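PDB 2XI9: ancillary protein 1 from Streptococcus pyogenes, which is a pilus-presented adhesin whose internal thioester bond is required for efficient host cell interaction and which probably binds collagen. Local coordinates for residues 127-132 with 168-173; 135-140 with 269-274; 203-208 with 253-258; 218-223 with 293-298. All coordinates share one frame; numbering follows the deposited sequence.

Contact 1: 127-132 with 168-173; sequences AYNDFE and PPDSED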
loop_
_atom_site.group_PDB
_atom_site.type_symbol
_atom_site.label_atom_id
_atom_site.label_comp_id
_atom_site.label_asym_id
_atom_site.label_seq_id
_atom_site.Cartn_x
_atom_site.Cartn_y
_atom_site.Cartn_z
ATOM N N ALA A 127 -8.081 9.498 -1.976
ATOM C CA ALA A 127 -7.514 9.665 -0.646
ATOM C C ALA A 127 -7.277 11.169 -0.471
ATOM O O ALA A 127 -7.215 11.908 -1.444
ATOM C CB ALA A 127 -6.224 8.875 -0.469
ATOM N N TYR A 128 -7.193 11.613 0.770
ATOM C CA TYR A 128 -7.098 13.040 1.066
ATOM C C TYR A 128 -6.383 13.304 2.362
ATOM O O TYR A 128 -6.252 12.404 3.210
ATOM C CB TYR A 128 -8.469 13.728 1.045
ATOM C CG TYR A 128 -9.457 13.178 2.080
ATOM C CD1 TYR A 128 -9.599 13.793 3.324
ATOM C CD2 TYR A 128 -10.262 12.065 1.799
ATOM C CE1 TYR A 128 -10.482 13.291 4.280
ATOM C CE2 TYR A 128 -11.157 11.558 2.751
ATOM C CZ TYR A 128 -11.255 12.185 3.991
ATOM O OH TYR A 128 -12.139 11.730 4.954
ATOM N N ASN A 129 -5.831 14.522 2.469
ATOM C CA ASN A 129 -5.268 15.041 3.710
ATOM C C ASN A 129 -6.232 16.084 4.226
ATOM O O ASN A 129 -6.584 17.056 3.529
ATOM C CB ASN A 129 -3.877 15.648 3.465
ATOM C CG ASN A 129 -3.201 16.158 4.732
ATOM O OD1 ASN A 129 -3.560 15.804 5.849
ATOM N ND2 ASN A 129 -2.204 17.017 4.542
ATOM N N ASP A 130 -6.703 15.850 5.442
ATOM C CA ASP A 130 -7.792 16.617 5.976
ATOM C C ASP A 130 -7.257 17.910 6.551
ATOM O O ASP A 130 -6.685 17.928 7.644
ATOM C CB ASP A 130 -8.516 15.791 7.025
ATOM C CG ASP A 130 -9.726 16.480 7.639
ATOM O OD1 ASP A 130 -9.908 17.708 7.495
ATOM O OD2 ASP A 130 -10.515 15.749 8.321
ATOM N N PHE A 131 -7.442 18.982 5.804
ATOM C CA PHE A 131 -7.027 20.298 6.269
ATOM C C PHE A 131 -8.040 20.899 7.248
ATOM O O PHE A 131 -7.711 21.864 7.925
ATOM C CB PHE A 131 -6.764 21.237 5.083
ATOM C CG PHE A 131 -6.647 22.686 5.465
ATOM C CD1 PHE A 131 -7.776 23.498 5.522
ATOM C CD2 PHE A 131 -5.412 23.242 5.798
ATOM C CE1 PHE A 131 -7.676 24.812 5.903
ATOM C CE2 PHE A 131 -5.324 24.573 6.165
ATOM C CZ PHE A 131 -6.444 25.341 6.218
ATOM N N GLU A 132 -9.267 20.378 7.333
ATOM C CA GLU A 132 -10.252 20.964 8.266
ATOM C C GLU A 132 -9.921 20.594 9.700
ATOM O O GLU A 132 -10.201 21.338 10.619
ATOM C CB GLU A 132 -11.672 20.503 7.930
ATOM C CG GLU A 132 -12.749 21.392 8.500
ATOM C CD GLU A 132 -14.151 20.854 8.223
ATOM O OE1 GLU A 132 -14.460 19.762 8.736
ATOM O OE2 GLU A 132 -14.928 21.532 7.504
ATOM N N PRO A 168 -1.487 12.584 0.346
ATOM C CA PRO A 168 -2.697 12.623 -0.471
ATOM C C PRO A 168 -3.247 14.039 -0.550
ATOM O O PRO A 168 -2.987 14.824 0.332
ATOM C CB PRO A 168 -3.657 11.616 0.222
ATOM C CG PRO A 168 -3.017 11.166 1.373
ATOM C CD PRO A 168 -1.572 11.572 1.399
ATOM N N PRO A 169 -3.949 14.376 -1.641
ATOM C CA PRO A 169 -4.388 15.725 -1.869
ATOM C C PRO A 169 -5.037 16.389 -0.676
ATOM O O PRO A 169 -5.893 15.794 0.011
ATOM C CB PRO A 169 -5.366 15.582 -3.035
ATOM C CG PRO A 169 -4.920 14.349 -3.747
ATOM C CD PRO A 169 -4.297 13.484 -2.763
ATOM N N ASP A 170 -4.634 17.644 -0.436
ATOM C CA ASP A 170 -5.236 18.403 0.641
ATOM C C ASP A 170 -6.722 18.634 0.351
ATOM O O ASP A 170 -7.115 18.970 -0.779
ATOM C CB ASP A 170 -4.556 19.766 0.803
ATOM C CG ASP A 170 -3.131 19.667 1.332
ATOM O OD1 ASP A 170 -2.744 18.648 1.909
ATOM O OD2 ASP A 170 -2.387 20.643 1.155
ATOM N N SER A 171 -7.533 18.483 1.393
ATOM C CA SER A 171 -8.959 18.695 1.307
ATOM C C SER A 171 -9.302 19.751 2.320
ATOM O O SER A 171 -9.229 19.509 3.511
ATOM C CB SER A 171 -9.726 17.419 1.632
ATOM O OG SER A 171 -11.127 17.682 1.568
ATOM N N GLU A 172 -9.685 20.914 1.842
ATOM C CA GLU A 172 -10.000 22.034 2.734
ATOM C C GLU A 172 -11.210 21.717 3.619
ATOM O O GLU A 172 -11.232 22.080 4.798
ATOM C CB GLU A 172 -10.239 23.318 1.956
ATOM C CG GLU A 172 -10.367 24.496 2.909
ATOM C CD GLU A 172 -10.468 25.849 2.241
ATOM O OE1 GLU A 172 -10.436 25.933 0.992
ATOM O OE2 GLU A 172 -10.595 26.826 3.002
ATOM N N ASP A 173 -12.172 20.977 3.070
ATOM C CA ASP A 173 -13.376 20.598 3.824
ATOM C C ASP A 173 -13.366 19.170 4.401
ATOM O O ASP A 173 -14.418 18.575 4.619
ATOM C CB ASP A 173 -14.618 20.832 2.969
ATOM C CG ASP A 173 -14.701 19.944 1.737
ATOM O OD1 ASP A 173 -13.993 18.928 1.604
ATOM O OD2 ASP A 173 -15.559 20.279 0.897
HETATM O O HOH W 1 -14.867 17.549 7.698
#
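Parallel pairing of Asn129 with Asp170 and of Asp130 with Ser171 adds the short strand 170-171 to strand 127-130 at one margin of a mixed beta sheet. Three backbone hydrogen bonds establish the register. Asn129 N donates to Pro169 O at 2.8 Å. Ser171 N donates in turn to Asn129 O at 2.7 Å, so that Asn129 is gripped through both its N and its O, as parallel pairing requires. The third bond runs from Phe131 N to Ser171 O at 3.0 Å. A CA-H...O contact from Tyr128 CA to Pro169 O, 3.2 Å, gives that carbonyl a second neighbour. Within the sheet 170-171 is an outermost strand, while 127-130 also pairs with 146-149 through backbone bonds of Tyr128 with Tyr147 and of Asp130 with Phe145. The side chains of Asn129 and Asp170 run side by side on one face. The extended chi1 of Asn129 (-178°) brings ND2 to 3.1 Å from Asp170 OD1; the N-H...O angle is only 138°, and the amide and carboxylate planes are turned well apart. On the other face Ser171 CB lies 3.9 Å from Tyr128 CB, while Ser171 OG bonds to Gly175 N and Tyr128 OH to Ser155. At the start of the contact, Pro168 CB meets Ala127 CB at 3.8 Å in an apolar patch also lined by Tyr189 and Leu311. Toward the exposed end, Phe131 runs alongside Glu172 with Glu172 O at its ring edge, and a water donates to both Glu132 OE1 and Asp173 O.

Contact 2: 135-140 with 269-274; sequences SVLTTQ and FGDMND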
loop_
_atom_site.group_PDB
_atom_site.type_symbol
_atom_site.label_atom_id
_atom_site.label_comp_id
_atom_site.label_asym_id
_atom_site.label_seq_id
_atom_site.Cartn_x
_atom_site.Cartn_y
_atom_site.Cartn_z
ATOM N N SER A 135 -5.403 19.734 15.095
ATOM C CA SER A 135 -5.110 19.152 16.393
ATOM C C SER A 135 -3.590 19.073 16.557
ATOM O O SER A 135 -2.904 18.610 15.671
ATOM C CB SER A 135 -5.720 17.748 16.509
ATOM O OG SER A 135 -5.527 17.242 17.814
ATOM N N VAL A 136 -3.085 19.557 17.678
ATOM C CA VAL A 136 -1.642 19.638 17.868
ATOM C C VAL A 136 -1.060 18.254 18.165
ATOM O O VAL A 136 -1.725 17.337 18.723
ATOM C CB VAL A 136 -1.227 20.642 18.960
ATOM C CG1 VAL A 136 -1.770 22.059 18.702
ATOM C CG2 VAL A 136 -1.623 20.143 20.357
ATOM N N LEU A 137 0.183 18.081 17.734
ATOM C CA LEU A 137 0.965 16.921 18.116
ATOM C C LEU A 137 1.462 17.246 19.520
ATOM O O LEU A 137 1.012 16.625 20.479
ATOM C CB LEU A 137 2.093 16.658 17.107
ATOM C CG LEU A 137 3.085 15.555 17.491
ATOM C CD1 LEU A 137 2.366 14.239 17.841
ATOM C CD2 LEU A 137 4.073 15.346 16.357
ATOM N N THR A 138 2.329 18.254 19.671
ATOM C CA THR A 138 2.552 18.845 20.992
ATOM C C THR A 138 2.194 20.323 21.006
ATOM O O THR A 138 1.346 20.754 21.793
ATOM C CB THR A 138 3.998 18.615 21.498
ATOM O OG1 THR A 138 4.304 17.204 21.432
ATOM C CG2 THR A 138 4.174 19.115 22.935
ATOM N N THR A 139 2.868 21.113 20.172
ATOM C CA THR A 139 2.579 22.554 20.081
ATOM C C THR A 139 2.105 22.998 18.699
ATOM O O THR A 139 1.533 24.057 18.582
ATOM C CB THR A 139 3.825 23.399 20.408
ATOM O OG1 THR A 139 4.796 23.165 19.383
ATOM C CG2 THR A 139 4.417 22.999 21.779
ATOM N N GLN A 140 2.400 22.234 17.664
ATOM C CA GLN A 140 2.010 22.556 16.304
ATOM C C GLN A 140 0.936 21.585 15.777
ATOM O O GLN A 140 0.922 20.431 16.147
ATOM C CB GLN A 140 3.231 22.528 15.398
ATOM C CG GLN A 140 4.286 23.576 15.815
ATOM C CD GLN A 140 5.574 23.537 14.996
ATOM O OE1 GLN A 140 6.027 24.571 14.526
ATOM N NE2 GLN A 140 6.157 22.356 14.817
ATOM N N PHE A 269 8.273 15.741 12.884
ATOM C CA PHE A 269 8.346 14.944 14.098
ATOM C C PHE A 269 9.180 15.571 15.194
ATOM O O PHE A 269 9.186 15.116 16.346
ATOM C CB PHE A 269 8.755 13.492 13.759
ATOM C CG PHE A 269 7.648 12.735 13.094
ATOM C CD1 PHE A 269 6.586 12.285 13.857
ATOM C CD2 PHE A 269 7.612 12.538 11.703
ATOM C CE1 PHE A 269 5.490 11.646 13.290
ATOM C CE2 PHE A 269 6.521 11.879 11.121
ATOM C CZ PHE A 269 5.454 11.440 11.920
ATOM N N GLY A 270 9.892 16.632 14.857
ATOM C CA GLY A 270 10.462 17.504 15.858
ATOM C C GLY A 270 9.485 17.953 16.940
ATOM O O GLY A 270 9.895 18.185 18.067
ATOM N N ASP A 271 8.196 18.075 16.606
ATOM C CA ASP A 271 7.168 18.479 17.592
ATOM C C ASP A 271 6.650 17.302 18.454
ATOM O O ASP A 271 5.761 17.491 19.286
ATOM C CB ASP A 271 5.961 19.078 16.859
ATOM C CG ASP A 271 4.994 19.798 17.794
ATOM O OD1 ASP A 271 5.431 20.496 18.705
ATOM O OD2 ASP A 271 3.764 19.682 17.613
HETATM N N MSE A 272 7.167 16.093 18.254
HETATM C CA MSE A 272 6.760 14.942 19.074
HETATM C C MSE A 272 7.432 14.999 20.445
HETATM O O MSE A 272 8.664 15.090 20.543
HETATM C CB MSE A 272 7.115 13.627 18.340
HETATM C CG MSE A 272 6.679 12.381 19.026
HETATM SE SE MSE A 272 6.913 10.779 18.012
HETATM C CE MSE A 272 5.270 10.775 16.965
ATOM N N ASN A 273 6.636 14.939 21.512
ATOM C CA ASN A 273 7.185 14.973 22.873
ATOM C C ASN A 273 7.773 13.596 23.315
ATOM O O ASN A 273 7.614 12.584 22.618
ATOM C CB ASN A 273 6.175 15.565 23.875
ATOM C CG ASN A 273 4.999 14.631 24.189
ATOM O OD1 ASN A 273 5.047 13.443 23.873
ATOM N ND2 ASN A 273 3.943 15.177 24.832
ATOM N N ASP A 274 8.467 13.574 24.446
ATOM C CA ASP A 274 9.133 12.330 24.921
ATOM C C ASP A 274 8.161 11.156 25.132
ATOM O O ASP A 274 8.429 10.048 24.667
ATOM C CB ASP A 274 9.877 12.581 26.232
ATOM C CG ASP A 274 11.126 13.455 26.068
ATOM O OD1 ASP A 274 11.600 13.654 24.931
ATOM O OD2 ASP A 274 11.643 13.938 27.098
HETATM O O HOH W 2 3.806 14.450 21.045
#
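A chi1 of -167° swings the Asp271 carboxylate away from its own amide and into the turn 138-140, while chi1 of -53° places Thr138 OG1 anti to its own carbonyl carbon and within bonding distance of Asp271 O. One carboxylate thereby caps three successive loop amides, joining the loop between strands 127-130 and 146-149 to the segment leading into helix 274-288. All three amides converge on Asp271 OD2. Thr138 N reaches it at 2.9 Å and Gln140 N at 2.9 Å, both from above the carboxylate plane, whereas Thr139 N arrives on the syn lone pair of OD2, the more bent arm of a fork (138°). The other arm meets the syn lone pair of Asp271 OD1, 3.0 Å from Thr139 N. OD1 gains a further donor in Thr139 OG1 at 2.8 Å. Five bonds thus fix the rotation of the carboxylate, and so many donors would be expected to favour its ionised form. The loop is also closed on itself by Leu137 N bonding to Gln140 O. On the buried side Leu137 CD2 packs against selenomethionine Met272 CB at 4.0 Å, and both side chains touch Ala243 of helix 238-253. Asn273 caps the start of helix 274-288, its OD1 also bonding to Thr276 OG1. Thr138 OG1 donates to Asp271 O at 2.6 Å, nearly in line with the C=O bond, and accepts from a water that in turn receives Asn273 N at 2.9 Å.

Contact 3: 203-208 with 253-258; sequences KPRDTD and TDSAEL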
loop_
_atom_site.group_PDB
_atom_site.type_symbol
_atom_site.label_atom_id
_atom_site.label_comp_id
_atom_site.label_asym_id
_atom_site.label_seq_id
_atom_site.Cartn_x
_atom_site.Cartn_y
_atom_site.Cartn_z
ATOM N N LYS A 203 13.261 2.859 1.624
ATOM C CA LYS A 203 14.442 2.466 2.425
ATOM C C LYS A 203 13.995 1.525 3.540
ATOM O O LYS A 203 13.984 1.913 4.697
ATOM C CB LYS A 203 15.149 3.705 2.988
ATOM C CG LYS A 203 16.570 3.463 3.518
ATOM C CD LYS A 203 17.079 4.714 4.267
ATOM C CE LYS A 203 18.516 4.513 4.829
ATOM N NZ LYS A 203 19.485 4.347 3.718
ATOM N N PRO A 204 13.628 0.284 3.179
ATOM C CA PRO A 204 13.135 -0.671 4.163
ATOM C C PRO A 204 14.203 -1.071 5.141
ATOM O O PRO A 204 15.378 -1.232 4.794
ATOM C CB PRO A 204 12.686 -1.871 3.310
ATOM C CG PRO A 204 13.466 -1.778 2.100
ATOM C CD PRO A 204 13.736 -0.331 1.843
ATOM N N ARG A 205 13.796 -1.209 6.385
ATOM C CA ARG A 205 14.706 -1.654 7.404
ATOM C C ARG A 205 14.920 -3.169 7.279
ATOM O O ARG A 205 16.027 -3.697 7.505
ATOM C CB ARG A 205 14.111 -1.251 8.746
ATOM C CG ARG A 205 14.978 -1.387 9.897
ATOM C CD ARG A 205 14.364 -0.789 11.145
ATOM N NE ARG A 205 14.460 0.674 11.308
ATOM C CZ ARG A 205 15.554 1.359 11.652
ATOM N NH1 ARG A 205 16.737 0.779 11.853
ATOM N NH2 ARG A 205 15.475 2.666 11.762
ATOM N N ASP A 206 13.861 -3.845 6.886
ATOM C CA ASP A 206 13.780 -5.292 6.772
ATOM C C ASP A 206 14.413 -5.755 5.470
ATOM O O ASP A 206 14.475 -5.007 4.519
ATOM C CB ASP A 206 12.319 -5.736 6.805
ATOM C CG ASP A 206 11.724 -5.684 8.195
ATOM O OD1 ASP A 206 12.319 -6.308 9.090
ATOM O OD2 ASP A 206 10.656 -5.070 8.393
ATOM N N THR A 207 14.808 -7.013 5.432
ATOM C CA THR A 207 15.311 -7.646 4.228
ATOM C C THR A 207 14.365 -8.721 3.683
ATOM O O THR A 207 14.544 -9.176 2.541
ATOM C CB THR A 207 16.658 -8.305 4.489
ATOM O OG1 THR A 207 16.529 -9.346 5.482
ATOM C CG2 THR A 207 17.645 -7.267 4.964
ATOM N N ASP A 208 13.379 -9.128 4.501
ATOM C CA ASP A 208 12.493 -10.202 4.131
ATOM C C ASP A 208 11.075 -9.670 3.980
ATOM O O ASP A 208 10.541 -9.045 4.918
ATOM C CB ASP A 208 12.521 -11.313 5.170
ATOM C CG ASP A 208 11.636 -12.472 4.756
ATOM O OD1 ASP A 208 12.057 -13.289 3.938
ATOM O OD2 ASP A 208 10.503 -12.524 5.196
ATOM N N THR A 253 9.338 1.360 6.867
ATOM C CA THR A 253 9.345 1.650 5.405
ATOM C C THR A 253 10.556 2.467 4.891
ATOM O O THR A 253 10.977 2.338 3.725
ATOM C CB THR A 253 8.061 2.380 4.964
ATOM O OG1 THR A 253 7.960 3.647 5.629
ATOM C CG2 THR A 253 6.827 1.563 5.274
ATOM N N ASP A 254 11.035 3.356 5.747
ATOM C CA ASP A 254 12.006 4.371 5.401
ATOM C C ASP A 254 13.194 4.418 6.368
ATOM O O ASP A 254 14.035 5.293 6.281
ATOM C CB ASP A 254 11.297 5.710 5.353
ATOM C CG ASP A 254 10.337 5.825 4.147
ATOM O OD1 ASP A 254 10.795 5.972 2.983
ATOM O OD2 ASP A 254 9.129 5.803 4.378
ATOM N N SER A 255 13.270 3.454 7.279
ATOM C CA SER A 255 14.353 3.387 8.244
ATOM C C SER A 255 14.512 4.699 9.045
ATOM O O SER A 255 15.610 5.145 9.268
ATOM C CB SER A 255 15.650 3.001 7.549
ATOM O OG SER A 255 15.532 1.707 6.957
ATOM N N ALA A 256 13.399 5.296 9.467
ATOM C CA ALA A 256 13.415 6.427 10.394
ATOM C C ALA A 256 13.958 5.959 11.730
ATOM O O ALA A 256 13.702 4.798 12.171
ATOM C CB ALA A 256 11.977 7.007 10.626
ATOM N N GLU A 257 14.668 6.865 12.393
ATOM C CA GLU A 257 15.239 6.570 13.695
ATOM C C GLU A 257 14.399 7.213 14.773
ATOM O O GLU A 257 14.013 8.360 14.653
ATOM C CB GLU A 257 16.686 7.033 13.764
ATOM C CG GLU A 257 17.599 6.323 12.766
ATOM C CD GLU A 257 17.813 4.825 13.061
ATOM O OE1 GLU A 257 17.698 4.383 14.232
ATOM O OE2 GLU A 257 18.113 4.065 12.104
ATOM N N LEU A 258 14.166 6.477 15.851
ATOM C CA LEU A 258 13.354 6.938 16.960
ATOM C C LEU A 258 14.252 7.616 17.970
ATOM O O LEU A 258 14.406 7.165 19.114
ATOM C CB LEU A 258 12.596 5.753 17.579
ATOM C CG LEU A 258 11.809 4.931 16.575
ATOM C CD1 LEU A 258 11.031 3.825 17.288
ATOM C CD2 LEU A 258 10.889 5.804 15.775
#
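Hydrogen bonds between Lys203 and the opposite segment form the first group. Lys203 N donates to Thr253 O at 3.1 Å, in the carbonyl plane, and Ser255 OG donates to Lys203 O at 2.7 Å from above that carbonyl's plane. The serine hydroxyl, anti to its own carbonyl carbon (chi1 -62°), is thereby directed at the opposing backbone. The arginine's bonds make the second group. Arg205 NH2 forms a salt bridge to Glu257 OE2, 3.0 Å long and nearly straight at 165°, and also donates to Ala256 O at 2.8 Å through a less linear bond. Both acceptors lie near the guanidinium plane, at its edge. The Glu257 carboxylate stands almost perpendicular to that plane (85°), and NH2 lies above the carboxylate's own plane. Topologically, these bonds tie two parts of the thioester domain together, the loop before helix 209-222 and the chain leaving helix 238-253: Thr253, whose carbonyl Lys203 N takes, is the last residue of that helix, and Ser255 turns the backbone with positive phi. The same helix also holds the arginine: Arg205 NE bonds to Tyr251 O and its guanidinium makes a cation-pi contact with the Tyr251 ring. Van der Waals contacts complete the set. Ser255 CB sits over one guanidinium face, displaced from the centre of the group, and the aliphatic part of Lys203 lies along the 254-255 turn, with CD 4.0 Å from Ser255 CB.

Contact 4: 218-223 with 293-298; sequences KVIEKG and PQLTDL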
loop_
_atom_site.group_PDB
_atom_site.type_symbol
_atom_site.label_atom_id
_atom_site.label_comp_id
_atom_site.label_asym_id
_atom_site.label_seq_id
_atom_site.Cartn_x
_atom_site.Cartn_y
_atom_site.Cartn_z
ATOM N N LYS A 218 1.483 -5.303 12.518
ATOM C CA LYS A 218 1.508 -5.191 13.982
ATOM C C LYS A 218 1.520 -3.749 14.507
ATOM O O LYS A 218 0.945 -3.475 15.565
ATOM C CB LYS A 218 2.648 -6.016 14.583
ATOM C CG LYS A 218 2.349 -7.557 14.488
ATOM C CD LYS A 218 3.547 -8.429 14.722
ATOM C CE LYS A 218 3.833 -8.571 16.195
ATOM N NZ LYS A 218 5.153 -9.267 16.519
ATOM N N VAL A 219 2.182 -2.852 13.792
ATOM C CA VAL A 219 2.111 -1.428 14.066
ATOM C C VAL A 219 0.652 -0.957 13.957
ATOM O O VAL A 219 0.133 -0.321 14.883
ATOM C CB VAL A 219 3.028 -0.603 13.114
ATOM C CG1 VAL A 219 2.791 0.916 13.236
ATOM C CG2 VAL A 219 4.537 -0.891 13.383
ATOM N N ILE A 220 0.007 -1.289 12.843
ATOM C CA ILE A 220 -1.399 -0.896 12.648
ATOM C C ILE A 220 -2.311 -1.428 13.777
ATOM O O ILE A 220 -3.108 -0.688 14.322
ATOM C CB ILE A 220 -1.937 -1.324 11.306
ATOM C CG1 ILE A 220 -1.187 -0.659 10.164
ATOM C CG2 ILE A 220 -3.475 -1.003 11.227
ATOM C CD1 ILE A 220 -1.265 0.851 10.119
ATOM N N GLU A 221 -2.133 -2.697 14.142
ATOM C CA GLU A 221 -2.899 -3.385 15.156
ATOM C C GLU A 221 -2.867 -2.694 16.501
ATOM O O GLU A 221 -3.889 -2.651 17.211
ATOM C CB GLU A 221 -2.339 -4.840 15.317
ATOM C CG GLU A 221 -2.830 -5.583 16.467
ATOM C CD GLU A 221 -1.965 -6.764 16.895
ATOM O OE1 GLU A 221 -1.341 -7.434 16.032
ATOM O OE2 GLU A 221 -1.984 -7.026 18.135
ATOM N N LYS A 222 -1.695 -2.237 16.915
ATOM C CA LYS A 222 -1.571 -1.651 18.273
ATOM C C LYS A 222 -1.661 -0.152 18.206
ATOM O O LYS A 222 -1.770 0.496 19.226
ATOM C CB LYS A 222 -0.263 -2.056 18.994
ATOM C CG LYS A 222 -0.298 -3.339 19.729
ATOM C CD LYS A 222 -1.270 -3.352 20.872
ATOM C CE LYS A 222 -0.878 -4.361 21.950
ATOM N NZ LYS A 222 -1.657 -4.028 23.205
ATOM N N GLY A 223 -1.647 0.393 17.004
ATOM C CA GLY A 223 -1.726 1.805 16.785
ATOM C C GLY A 223 -3.094 2.433 16.642
ATOM O O GLY A 223 -4.130 1.862 17.034
ATOM N N PRO A 293 0.931 -11.407 13.787
ATOM C CA PRO A 293 -0.020 -10.331 13.788
ATOM C C PRO A 293 -1.370 -10.857 14.252
ATOM O O PRO A 293 -1.725 -11.994 13.943
ATOM C CB PRO A 293 -0.065 -9.896 12.313
ATOM C CG PRO A 293 1.238 -10.329 11.774
ATOM C CD PRO A 293 1.553 -11.584 12.462
ATOM N N GLN A 294 -2.100 -10.042 14.987
ATOM C CA GLN A 294 -3.440 -10.428 15.418
ATOM C C GLN A 294 -4.510 -10.147 14.342
ATOM O O GLN A 294 -5.559 -10.767 14.320
ATOM C CB GLN A 294 -3.791 -9.739 16.725
ATOM C CG GLN A 294 -2.971 -10.205 17.907
ATOM C CD GLN A 294 -3.092 -11.688 18.125
ATOM O OE1 GLN A 294 -2.100 -12.428 18.089
ATOM N NE2 GLN A 294 -4.303 -12.149 18.314
ATOM N N LEU A 295 -4.225 -9.309 13.393
ATOM C CA LEU A 295 -5.226 -9.056 12.371
ATOM C C LEU A 295 -4.852 -9.843 11.123
ATOM O O LEU A 295 -3.820 -10.489 11.079
ATOM C CB LEU A 295 -5.430 -7.584 12.147
ATOM C CG LEU A 295 -4.228 -6.746 11.870
ATOM C CD1 LEU A 295 -3.730 -7.115 10.477
ATOM C CD2 LEU A 295 -4.539 -5.185 12.024
ATOM N N THR A 296 -5.715 -9.832 10.140
ATOM C CA THR A 296 -5.577 -10.742 9.033
ATOM C C THR A 296 -5.099 -9.999 7.804
ATOM O O THR A 296 -3.969 -10.170 7.382
ATOM C CB THR A 296 -6.937 -11.498 8.828
ATOM O OG1 THR A 296 -7.264 -12.183 10.040
ATOM C CG2 THR A 296 -6.862 -12.534 7.685
ATOM N N ASP A 297 -5.940 -9.141 7.235
ATOM C CA ASP A 297 -5.599 -8.407 6.024
ATOM C C ASP A 297 -6.023 -6.942 6.224
ATOM O O ASP A 297 -6.947 -6.686 7.014
ATOM C CB ASP A 297 -6.309 -9.029 4.801
ATOM C CG ASP A 297 -5.565 -10.223 4.215
ATOM O OD1 ASP A 297 -4.414 -10.040 3.734
ATOM O OD2 ASP A 297 -6.139 -11.324 4.220
ATOM N N LEU A 298 -5.330 -6.022 5.552
ATOM C CA LEU A 298 -5.651 -4.599 5.557
ATOM C C LEU A 298 -5.713 -4.055 4.149
ATOM O O LEU A 298 -5.045 -4.575 3.239
ATOM C CB LEU A 298 -4.568 -3.831 6.304
ATOM C CG LEU A 298 -4.467 -4.056 7.803
ATOM C CD1 LEU A 298 -3.165 -3.520 8.367
ATOM C CD2 LEU A 298 -5.624 -3.422 8.484
HETATM O O HOH W 3 -1.431 -7.374 13.447
#
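Ile220 and Leu298 make the closely packed, buried part of this contact, their side chains running antiparallel alongside one another. Leu298 CD1 meets Ile220 CG2 at 3.8 Å and is almost as close to CB and CG1, so a single methyl rests against the beta-branch. Leu295 CD2 extends this apolar patch more loosely, at 4.4 Å from Ile220 CG2 and 4.0 Å from Glu221 CB. A second buried point lies at Lys218, whose CG packs 3.7 Å from Pro293 CA, the two side chains roughly perpendicular. Its NZ is carried on to Asp289 in a salt bridge and to the carbonyls of Tyr286, Ala287 and Asn291, around the end of helix 274-288. The contact therefore sets the last turn of helix 209-222, a helix of the thioester domain, against the connection from helix 274-288 to strand 299-303. The side nearer solvent is polar and partly water-mediated. Glu221, stretched out from the helix by a chi1 of 169° and an extended chain, places OE1 2.9 Å from Gln294 N; the hydrogen bond is nearly straight (167°) but arrives from above the carboxylate plane. A water donates to Glu221 OE1 at 2.6 Å and accepts a weak bond from Leu295 N. Glu221 OE2 lies 3.3 Å from Gln294 CG and has a weak hydrogen bond with Tyr286 OH, and the exposed glutamine's amide end leads away from the helix.

All four contacts combine buried and exposed residues, and none is wholly core or surface. Contact 1 alone is made by strand pairing, at a sheet margin; the others join loops to each other next to helix ends (contacts 2 and 3) or to a helix (contact 4). Contact 3 ties down the loop before helix 209-222 with a salt bridge and carbonyl bonds, contact 4 its last turn, mainly by apolar packing with one direct hydrogen bond. Contacts 2 and 4 flank helix 274-288 in sequence, and each has a carboxylate receiving backbone N-H: three amides and a hydroxyl, five bonds in all, against one amide in contact 4. Contact 2 lies farthest from the chain centre, about 26 Å between centres.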